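Local coordinates for cellulosomal scaffoldin adaptor protein B (Acetivibrio cellulolyticus, PDB 4UYP) that forms the dockerin module of an adaptor scaffoldin, binding two calcium ions and docking onto a cohesin of the anchoring scaffoldin ScaC through a type I interaction, at residues B[49-52]-B[53-56]. The protein carries 2 engineered substitutions. Sequence-based numbering, arbitrary orientation.
Sequences IKIN and DAVL. With CA (calcium ion), chain K.
N52 OD1 stands over one face of the D53 carboxylate, 4.1 Å from D53 OD2, while calcium lies in the carboxylate plane at its oxygen edge and the K50 N-H comes in at the outer side of OD2. The amide plane is tilted 40° against the carboxylate. Calcium is held in bidentate fashion, 2.6 Å from D53 OD1 and 2.4 Å from D53 OD2. K50 N donates to the anti lone pair of D53 OD2 (2.9 Å) in a nearly straight bond of 159°. One oxygen thus serves metal and peptide together, which restricts rotation of the carboxylate. N52 OD1 accepts a hydrogen bond from the calcium-bound water at 2.7 Å, making N52 a second-shell residue. Its chi1 of 70° turns the amide back over the next peptide, with N52 CG 3.2 Å from D53 N. N52 ND2 hydrogen-bonds D44 OD2 and the carbonyl of G125 of the bound ScaC chain, while L56 CD1 packs alongside at 4.0 Å from N52 ND2.

D53, at N3, accepts the N-H of the N-cap K50: the N3 half of a capping box, without the reciprocal side-chain half. The turn opens with a bent bond from D53 N to K50 O (3.0 Å), then V55 N to I51 O and L56 N to N52 O. The A54 side chain touches I21 of helix 15-26, whereas K50 NZ forms a salt bridge with E128 of the bound ScaC chain.

D42, D44, N46, S48 (through its backbone O) and D53 ligate this calcium, and the water completes the shell; the arrangement is that of the dockerin's EF-hand-like loop, whose last ligand, bidentate D53, lies in the first turn of the exiting helix.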
# COMPACT_ATOMS: atom_id res chain seq x y z
N ILE B 49 -9.72 11.28 -4.40
CA ILE B 49 -10.51 10.47 -5.32
C ILE B 49 -10.74 9.08 -4.67
O ILE B 49 -9.76 8.39 -4.32
CB ILE B 49 -9.81 10.39 -6.65
CG1 ILE B 49 -9.39 11.80 -7.12
CG2 ILE B 49 -10.69 9.76 -7.72
CD1 ILE B 49 -8.83 11.82 -8.54
N LYS B 50 -11.98 8.72 -4.46
CA LYS B 50 -12.35 7.46 -3.82
C LYS B 50 -13.47 6.86 -4.55
O LYS B 50 -14.06 7.41 -5.47
CB LYS B 50 -12.72 7.67 -2.38
CG LYS B 50 -11.62 8.37 -1.52
CD LYS B 50 -12.08 8.63 -0.11
CE LYS B 50 -12.20 7.39 0.68
NZ LYS B 50 -12.54 7.66 2.12
N ILE B 51 -13.80 5.58 -4.19
CA ILE B 51 -14.82 4.89 -4.94
C ILE B 51 -16.18 5.62 -4.95
O ILE B 51 -16.93 5.44 -5.92
CB ILE B 51 -14.95 3.37 -4.45
CG1 ILE B 51 -15.78 2.47 -5.45
CG2 ILE B 51 -15.54 3.30 -3.06
CD1 ILE B 51 -15.23 2.48 -6.86
N ASN B 52 -16.49 6.33 -3.86
CA ASN B 52 -17.82 6.94 -3.93
C ASN B 52 -17.86 8.07 -4.94
O ASN B 52 -18.96 8.33 -5.45
CB ASN B 52 -18.17 7.49 -2.55
CG ASN B 52 -17.34 8.69 -2.16
OD1 ASN B 52 -16.10 8.71 -2.25
ND2 ASN B 52 -18.02 9.78 -1.70
N ASP B 53 -16.74 8.69 -5.30
CA ASP B 53 -16.77 9.68 -6.41
C ASP B 53 -17.22 9.01 -7.65
O ASP B 53 -17.98 9.56 -8.45
CB ASP B 53 -15.41 10.32 -6.59
CG ASP B 53 -14.96 11.13 -5.41
OD1 ASP B 53 -15.61 12.13 -5.00
OD2 ASP B 53 -13.83 10.88 -4.83
N ALA B 54 -16.76 7.73 -7.90
CA ALA B 54 -17.13 7.08 -9.14
C ALA B 54 -18.66 6.77 -9.13
O ALA B 54 -19.30 6.97 -10.16
CB ALA B 54 -16.30 5.73 -9.22
N VAL B 55 -19.18 6.31 -8.01
CA VAL B 55 -20.58 5.96 -7.99
C VAL B 55 -21.46 7.21 -8.04
O VAL B 55 -22.52 7.15 -8.67
CB VAL B 55 -20.92 5.00 -6.86
CG1 VAL B 55 -21.10 5.68 -5.49
CG2 VAL B 55 -22.02 4.05 -7.28
N LEU B 56 -20.95 8.32 -7.48
CA LEU B 56 -21.68 9.60 -7.65
C LEU B 56 -21.75 10.00 -9.08
O LEU B 56 -22.84 10.46 -9.54
CB LEU B 56 -21.05 10.68 -6.76
CG LEU B 56 -21.31 10.55 -5.24
CD1 LEU B 56 -20.39 11.47 -4.44
CD2 LEU B 56 -22.81 10.88 -4.86
CA CA K . -13.81 12.64 -3.24
O HOH W 1 -14.59 10.90 -1.75